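Local coordinates for monovalent Na+/H+ antiporter subunit D (Dietzia sp. DQ12-45-1b, PDB 7D3U), which forms part of the Mrp complex, a bacterial sodium/proton antiporter, and belongs to a membrane-protein family shared with proton-translocating subunits of respiratory complex I, at residues P14-A18 against L114-A118; L35-L39 against T91-A96; F97-E103 against M237-V241. All blocks are in the same frame, centred on the assembly; numbering follows the deposited sequence.

Contact 1 of 3, residues P14-A18 against L114-A118; sequences PLLTA and LLVTA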
loop_
_atom_site.group_PDB
_atom_site.type_symbol
_atom_site.label_atom_id
_atom_site.label_comp_id
_atom_site.label_asym_id
_atom_site.label_seq_id
_atom_site.Cartn_x
_atom_site.Cartn_y
_atom_site.Cartn_z
ATOM N N PRO A 14 -17.798 -11.960 9.742
ATOM C CA PRO A 14 -16.516 -12.478 9.249
ATOM C C PRO A 14 -15.692 -13.149 10.336
ATOM O O PRO A 14 -15.334 -14.325 10.204
ATOM C CB PRO A 14 -15.819 -11.224 8.712
ATOM C CG PRO A 14 -16.929 -10.348 8.305
ATOM C CD PRO A 14 -17.967 -10.543 9.367
ATOM N N LEU A 15 -15.406 -12.416 11.420
ATOM C CA LEU A 15 -14.571 -12.946 12.495
ATOM C C LEU A 15 -15.076 -14.289 13.002
ATOM O O LEU A 15 -14.278 -15.132 13.428
ATOM C CB LEU A 15 -14.506 -11.954 13.654
ATOM C CG LEU A 15 -13.599 -10.741 13.474
ATOM C CD1 LEU A 15 -13.432 -10.006 14.789
ATOM C CD2 LEU A 15 -12.257 -11.162 12.920
ATOM N N LEU A 16 -16.389 -14.508 12.969
ATOM C CA LEU A 16 -16.922 -15.822 13.308
ATOM C C LEU A 16 -16.616 -16.823 12.205
ATOM O O LEU A 16 -15.942 -17.834 12.437
ATOM C CB LEU A 16 -18.428 -15.732 13.554
ATOM C CG LEU A 16 -19.166 -17.063 13.696
ATOM C CD1 LEU A 16 -18.638 -17.842 14.883
ATOM C CD2 LEU A 16 -20.660 -16.834 13.823
ATOM N N THR A 17 -17.083 -16.542 10.986
ATOM C CA THR A 17 -16.953 -17.517 9.908
ATOM C C THR A 17 -15.492 -17.798 9.594
ATOM O O THR A 17 -15.122 -18.944 9.320
ATOM C CB THR A 17 -17.685 -17.030 8.661
ATOM O OG1 THR A 17 -17.215 -15.725 8.310
ATOM C CG2 THR A 17 -19.181 -16.976 8.916
ATOM N N ALA A 18 -14.643 -16.769 9.645
ATOM C CA ALA A 18 -13.208 -16.998 9.529
ATOM C C ALA A 18 -12.746 -18.005 10.571
ATOM O O ALA A 18 -12.131 -19.023 10.239
ATOM C CB ALA A 18 -12.449 -15.680 9.671
ATOM N N LEU A 114 -11.473 -13.280 4.959
ATOM C CA LEU A 114 -12.564 -12.855 5.827
ATOM C C LEU A 114 -12.046 -12.039 7.004
ATOM O O LEU A 114 -12.704 -11.092 7.445
ATOM C CB LEU A 114 -13.348 -14.070 6.315
ATOM C CG LEU A 114 -14.261 -14.689 5.261
ATOM C CD1 LEU A 114 -15.106 -15.793 5.860
ATOM C CD2 LEU A 114 -15.133 -13.623 4.636
ATOM N N LEU A 115 -10.864 -12.379 7.518
ATOM C CA LEU A 115 -10.290 -11.598 8.607
ATOM C C LEU A 115 -9.866 -10.214 8.130
ATOM O O LEU A 115 -10.047 -9.222 8.846
ATOM C CB LEU A 115 -9.111 -12.351 9.219
ATOM C CG LEU A 115 -9.511 -13.511 10.131
ATOM C CD1 LEU A 115 -8.591 -14.699 9.946
ATOM C CD2 LEU A 115 -9.506 -13.063 11.577
ATOM N N VAL A 116 -9.320 -10.123 6.916
ATOM C CA VAL A 116 -9.002 -8.821 6.337
ATOM C C VAL A 116 -10.271 -8.004 6.138
ATOM O O VAL A 116 -10.297 -6.795 6.395
ATOM C CB VAL A 116 -8.226 -8.999 5.019
ATOM C CG1 VAL A 116 -7.999 -7.667 4.351
ATOM C CG2 VAL A 116 -6.898 -9.668 5.280
ATOM N N THR A 117 -11.344 -8.652 5.684
ATOM C CA THR A 117 -12.613 -7.954 5.504
ATOM C C THR A 117 -13.158 -7.450 6.833
ATOM O O THR A 117 -13.662 -6.324 6.918
ATOM C CB THR A 117 -13.617 -8.878 4.815
ATOM O OG1 THR A 117 -13.118 -9.253 3.525
ATOM C CG2 THR A 117 -14.958 -8.200 4.650
ATOM N N ALA A 118 -13.057 -8.265 7.885
ATOM C CA ALA A 118 -13.494 -7.829 9.206
ATOM C C ALA A 118 -12.669 -6.647 9.696
ATOM O O ALA A 118 -13.214 -5.693 10.260
ATOM C CB ALA A 118 -13.408 -8.986 10.197
#
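Pro-14 and Ala-18 pack against Leu-114, Leu-115 and Ala-118 in an antiparallel pair of membrane helices. The short segments run at 165° to each other, and their axes approach to 8.3 Å. Pro-14 and Ala-18 are one turn apart on helix 9-23, and Leu-114 and Ala-118 are one turn apart on helix 109-125. All four start their side chains toward the partner helix. Because the helices run in opposite directions, Pro-14 meets Ala-118 and Ala-18 meets Leu-114. The CB atoms of Pro-14 and Ala-118 are 3.6 Å apart. CB of Pro-14 also lies 3.4 Å from the carbonyl O of Leu-114. The methyl of Ala-18 packs against two successive leucines of the partner helix, 3.8 Å from CB of Leu-114 and 3.7 Å from CG of Leu-115.

Leu-15 and Leu-115 flank this row. Both have CG anti to the carbonyl carbon (chi1 -77° and -76°), which bends their ends into the interface. The two side chains cross at about a right angle, with their CD2 methyls in contact. Leu-15 and Leu-115 also pack on Thr-747 and Val-751 of the neighbouring subunit A, so this edge of the pair continues into the complex. Thr-17 and Leu-114 also cross at about a right angle. The hydroxyl of Thr-17 is hydrogen-bonded to the carbonyl of Val-13 in its own helix, while CD1 of Leu-114 lies against OG1 of Thr-17.

Contact 2 of 3, residues L35-L39 against T91-A96; sequences LFAVL and TLTCAA
Phe-36 and Leu-39 make the contact from helix 28-49, and Leu-92, Ala-95 and Ala-96 receive them on helix 80-101. The ring of Phe-36 enters edge-on. CD1 of Leu-92 lies in the ring plane, 3.6 Å from CD1 of Phe-36. The backbone N of Ala-96 also lies in the ring plane, further round the rim, 3.5 Å from CE1 of Phe-36. CZ of Phe-36 reaches the backbone at Ala-95 O and Ala-96 CA. The ring rim thus meets a leucine methyl and, next to it, the helix backbone at two alanines.

Leu-39 packs one turn along. Its CD1 is 3.9 Å from CB of Ala-95, and its CB is 4.0 Å from CD1 of Leu-92. That Leu-92 methyl therefore touches both residues of the opposite helix. The torsions explain these positions. In Phe-36, CG is anti to the carbonyl carbon (chi1 -80°), which swings the ring across to the other helix. In Leu-92, CG is anti to the backbone N (chi1 171°), which brings CD1 to the ring edge.

Further out, Thr-91 adds a looser contact with Leu-39. Its hydroxyl is hydrogen-bonded to the carbonyl of Thr-87, in its own helix. Bound dodecyl-beta-D-maltoside touches Phe-36 and Ala-96, so detergent reaches this edge of the interface. No hydrogen bond joins the two segments. The axes of the two short segments approach to 10.2 Å at 161°. The arrangement is an antiparallel transmembrane helix pair, packed by large apolar side chains over alanines.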
loop_
_atom_site.group_PDB
_atom_site.type_symbol
_atom_site.label_atom_id
_atom_site.label_comp_id
_atom_site.label_asym_id
_atom_site.label_seq_id
_atom_site.Cartn_x
_atom_site.Cartn_y
_atom_site.Cartn_z
ATOM N N LEU A 35 -17.280 -18.810 2.148
ATOM C CA LEU A 35 -16.590 -17.542 1.943
ATOM C C LEU A 35 -17.369 -16.642 0.997
ATOM O O LEU A 35 -17.570 -15.455 1.275
ATOM C CB LEU A 35 -15.183 -17.797 1.404
ATOM C CG LEU A 35 -14.509 -16.636 0.673
ATOM C CD1 LEU A 35 -14.080 -15.566 1.654
ATOM C CD2 LEU A 35 -13.324 -17.122 -0.140
ATOM N N PHE A 36 -17.825 -17.195 -0.127
ATOM C CA PHE A 36 -18.567 -16.378 -1.077
ATOM C C PHE A 36 -19.961 -16.052 -0.571
ATOM O O PHE A 36 -20.474 -14.968 -0.859
ATOM C CB PHE A 36 -18.635 -17.069 -2.433
ATOM C CG PHE A 36 -17.393 -16.907 -3.241
ATOM C CD1 PHE A 36 -17.079 -15.687 -3.806
ATOM C CD2 PHE A 36 -16.529 -17.965 -3.425
ATOM C CE1 PHE A 36 -15.932 -15.530 -4.546
ATOM C CE2 PHE A 36 -15.385 -17.813 -4.162
ATOM C CZ PHE A 36 -15.083 -16.595 -4.723
ATOM N N ALA A 37 -20.579 -16.945 0.205
ATOM C CA ALA A 37 -21.853 -16.601 0.824
ATOM C C ALA A 37 -21.699 -15.410 1.760
ATOM O O ALA A 37 -22.521 -14.485 1.742
ATOM C CB ALA A 37 -22.417 -17.805 1.575
ATOM N N VAL A 38 -20.632 -15.396 2.560
ATOM C CA VAL A 38 -20.431 -14.308 3.512
ATOM C C VAL A 38 -20.064 -13.020 2.786
ATOM O O VAL A 38 -20.558 -11.941 3.129
ATOM C CB VAL A 38 -19.367 -14.700 4.553
ATOM C CG1 VAL A 38 -18.702 -13.466 5.126
ATOM C CG2 VAL A 38 -19.996 -15.520 5.658
ATOM N N LEU A 39 -19.211 -13.107 1.764
ATOM C CA LEU A 39 -18.856 -11.907 1.012
ATOM C C LEU A 39 -20.066 -11.338 0.281
ATOM O O LEU A 39 -20.249 -10.115 0.224
ATOM C CB LEU A 39 -17.724 -12.216 0.034
ATOM C CG LEU A 39 -16.357 -12.462 0.672
ATOM C CD1 LEU A 39 -15.290 -12.637 -0.390
ATOM C CD2 LEU A 39 -15.992 -11.331 1.614
ATOM N N THR A 91 -13.364 -6.909 -2.645
ATOM C CA THR A 91 -12.953 -8.163 -2.026
ATOM C C THR A 91 -13.659 -9.350 -2.667
ATOM O O THR A 91 -13.041 -10.391 -2.909
ATOM C CB THR A 91 -13.229 -8.126 -0.526
ATOM O OG1 THR A 91 -12.750 -6.889 0.016
ATOM C CG2 THR A 91 -12.529 -9.273 0.167
ATOM N N LEU A 92 -14.951 -9.208 -2.965
ATOM C CA LEU A 92 -15.690 -10.298 -3.592
ATOM C C LEU A 92 -15.132 -10.622 -4.972
ATOM O O LEU A 92 -14.923 -11.796 -5.304
ATOM C CB LEU A 92 -17.172 -9.939 -3.678
ATOM C CG LEU A 92 -18.067 -10.866 -4.495
ATOM C CD1 LEU A 92 -18.050 -12.261 -3.913
ATOM C CD2 LEU A 92 -19.482 -10.326 -4.533
ATOM N N THR A 93 -14.865 -9.598 -5.786
ATOM C CA THR A 93 -14.352 -9.862 -7.127
ATOM C C THR A 93 -12.923 -10.390 -7.087
ATOM O O THR A 93 -12.559 -11.261 -7.885
ATOM C CB THR A 93 -14.432 -8.608 -7.992
ATOM O OG1 THR A 93 -13.527 -7.619 -7.488
ATOM C CG2 THR A 93 -15.844 -8.060 -8.007
ATOM N N CYS A 94 -12.099 -9.900 -6.160
ATOM C CA CYS A 94 -10.744 -10.428 -6.059
ATOM C C CYS A 94 -10.738 -11.859 -5.539
ATOM O O CYS A 94 -9.883 -12.652 -5.938
ATOM C CB CYS A 94 -9.888 -9.526 -5.175
ATOM S SG CYS A 94 -9.635 -7.867 -5.845
ATOM N N ALA A 95 -11.695 -12.224 -4.684
ATOM C CA ALA A 95 -11.793 -13.618 -4.263
ATOM C C ALA A 95 -12.276 -14.500 -5.406
ATOM O O ALA A 95 -11.792 -15.627 -5.577
ATOM C CB ALA A 95 -12.720 -13.740 -3.056
ATOM N N ALA A 96 -13.227 -14.006 -6.202
ATOM C CA ALA A 96 -13.677 -14.763 -7.365
ATOM C C ALA A 96 -12.572 -14.903 -8.402
ATOM O O ALA A 96 -12.568 -15.865 -9.176
ATOM C CB ALA A 96 -14.905 -14.101 -7.984
#

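Contact 3 of 3, residues F97-E103 against M237-V241; sequences FAVAAGE and MSPAV
Phe-97, Ala-98 and Glu-103, at the end of helix 80-101, meet Ser-238, Pro-239 and Ala-240. The apolar part centres on Ala-240. Its CB lies in the plane of the Phe-97 ring, at the edge, 3.6 Å from CD2 of Phe-97. The CG of Phe-97 is anti to the backbone N (chi1 172°), which places the CD2-CE2 edge beside Ala-240. The same alanine methyl is 3.7 Å from CB of Ala-98. CE2 of Phe-97 also has a longer contact with CB of Pro-239, at 4.5 Å.

The polar part is a single link between side chains. Ser-238 OG is modelled as donating a hydrogen bond to OE2 of Glu-103, but at 2.4 Å the geometry is doubtful. The chain of Glu-103 bends at chi2 (99°), and its carboxylate lies alongside Ser-238 and Ala-240. Its other oxygen, OE1, lies against the methyl of Ala-240. Arg-151, in a loop, also touches the Glu-103 side chain.

Gly-102 leaves the helix with positive phi (144°). The chain turns there, and Glu-103 starts its side chain toward 237-241. That segment falls in the family region shared by Mrp antiporter and complex I membrane subunits, and the contact joins it to transmembrane helix 80-101.

Other helices complete the surroundings. Helix 320-350 packs on Phe-97 through Leu-342 and Ala-346, and on Pro-239 through Val-349. Helix 528-546 reaches Phe-97 through Leu-530 and Pro-533, so the phenylalanine lies among several transmembrane helices.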
loop_
_atom_site.group_PDB
_atom_site.type_symbol
_atom_site.label_atom_id
_atom_site.label_comp_id
_atom_site.label_asym_id
_atom_site.label_seq_id
_atom_site.Cartn_x
_atom_site.Cartn_y
_atom_site.Cartn_z
ATOM N N PHE A 97 -11.638 -13.953 -8.438
ATOM C CA PHE A 97 -10.476 -14.088 -9.307
ATOM C C PHE A 97 -9.465 -15.069 -8.733
ATOM O O PHE A 97 -8.861 -15.846 -9.478
ATOM C CB PHE A 97 -9.823 -12.725 -9.529
ATOM C CG PHE A 97 -8.508 -12.788 -10.257
ATOM C CD1 PHE A 97 -8.463 -12.728 -11.635
ATOM C CD2 PHE A 97 -7.317 -12.879 -9.560
ATOM C CE1 PHE A 97 -7.258 -12.777 -12.303
ATOM C CE2 PHE A 97 -6.111 -12.931 -10.225
ATOM C CZ PHE A 97 -6.082 -12.878 -11.597
ATOM N N ALA A 98 -9.258 -15.036 -7.416
ATOM C CA ALA A 98 -8.298 -15.939 -6.794
ATOM C C ALA A 98 -8.759 -17.385 -6.867
ATOM O O ALA A 98 -7.925 -18.295 -6.908
ATOM C CB ALA A 98 -8.061 -15.536 -5.342
ATOM N N VAL A 99 -10.071 -17.619 -6.883
ATOM C CA VAL A 99 -10.566 -18.986 -7.009
ATOM C C VAL A 99 -10.190 -19.565 -8.367
ATOM O O VAL A 99 -9.816 -20.739 -8.476
ATOM C CB VAL A 99 -12.084 -19.031 -6.771
ATOM C CG1 VAL A 99 -12.674 -20.317 -7.316
ATOM C CG2 VAL A 99 -12.374 -18.909 -5.297
ATOM N N ALA A 100 -10.262 -18.753 -9.421
ATOM C CA ALA A 100 -9.926 -19.234 -10.754
ATOM C C ALA A 100 -8.424 -19.243 -11.003
ATOM O O ALA A 100 -7.931 -20.099 -11.744
ATOM C CB ALA A 100 -10.625 -18.383 -11.811
ATOM N N ALA A 101 -7.688 -18.307 -10.402
ATOM C CA ALA A 101 -6.257 -18.196 -10.661
ATOM C C ALA A 101 -5.505 -19.421 -10.160
ATOM O O ALA A 101 -4.653 -19.971 -10.867
ATOM C CB ALA A 101 -5.704 -16.927 -10.013
ATOM N N GLY A 102 -5.811 -19.869 -8.948
ATOM C CA GLY A 102 -5.065 -20.952 -8.344
ATOM C C GLY A 102 -4.911 -20.782 -6.850
ATOM O O GLY A 102 -4.617 -21.743 -6.136
ATOM N N GLU A 103 -5.109 -19.562 -6.364
ATOM C CA GLU A 103 -5.205 -19.326 -4.931
ATOM C C GLU A 103 -6.595 -19.752 -4.470
ATOM O O GLU A 103 -7.357 -20.374 -5.216
ATOM C CB GLU A 103 -4.902 -17.867 -4.604
ATOM C CG GLU A 103 -3.482 -17.443 -4.920
ATOM C CD GLU A 103 -3.374 -16.703 -6.235
ATOM O OE1 GLU A 103 -4.421 -16.290 -6.772
ATOM O OE2 GLU A 103 -2.243 -16.532 -6.733
ATOM N N MET A 237 4.118 -9.750 -5.285
ATOM C CA MET A 237 3.072 -10.493 -4.599
ATOM C C MET A 237 2.255 -11.256 -5.629
ATOM O O MET A 237 2.332 -10.991 -6.831
ATOM C CB MET A 237 2.166 -9.574 -3.774
ATOM C CG MET A 237 2.827 -9.006 -2.535
ATOM S SD MET A 237 1.946 -7.579 -1.884
ATOM C CE MET A 237 0.259 -8.087 -2.174
ATOM N N SER A 238 1.479 -12.218 -5.144
ATOM C CA SER A 238 0.624 -12.993 -6.028
ATOM C C SER A 238 -0.348 -12.065 -6.754
ATOM O O SER A 238 -0.776 -11.053 -6.190
ATOM C CB SER A 238 -0.145 -14.050 -5.237
ATOM O OG SER A 238 -1.277 -14.501 -5.957
ATOM N N PRO A 239 -0.711 -12.373 -8.001
ATOM C CA PRO A 239 -1.550 -11.439 -8.771
ATOM C C PRO A 239 -2.907 -11.164 -8.150
ATOM O O PRO A 239 -3.470 -10.086 -8.378
ATOM C CB PRO A 239 -1.684 -12.139 -10.129
ATOM C CG PRO A 239 -0.478 -13.003 -10.222
ATOM C CD PRO A 239 -0.238 -13.494 -8.828
ATOM N N ALA A 240 -3.458 -12.097 -7.377
ATOM C CA ALA A 240 -4.745 -11.872 -6.729
ATOM C C ALA A 240 -4.602 -11.117 -5.415
ATOM O O ALA A 240 -5.453 -10.286 -5.078
ATOM C CB ALA A 240 -5.455 -13.205 -6.484
ATOM N N VAL A 241 -3.532 -11.390 -4.666
ATOM C CA VAL A 241 -3.326 -10.719 -3.387
ATOM C C VAL A 241 -3.096 -9.228 -3.594
ATOM O O VAL A 241 -3.633 -8.395 -2.853
ATOM C CB VAL A 241 -2.159 -11.375 -2.632
ATOM C CG1 VAL A 241 -2.077 -10.837 -1.225
ATOM C CG2 VAL A 241 -2.337 -12.881 -2.612
#

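The three contacts follow one another through the helix bundle. Contact 1 and contact 2 have centres about 11 Å apart and touch directly. Leu-114 CD2 is 3.6 Å from Val-38 CG1, and Thr-117 OG1 is 3.4 Å from Thr-91 CG2. Along the chain, contact 2 is nested inside the loop that contact 1 closes. Contacts 2 and 3 share helix 80-101, and their centres are about 12 Å apart. They meet where Phe-36 CE2 lies 3.4 Å from Val-99 CG2. Contacts 1 and 3 do not touch; their nearest atoms are about 8 Å apart. Dodecyl-beta-D-maltoside is bound about 4 Å from the side chain of Pro-14, and also about 4 Å from that of Ala-96.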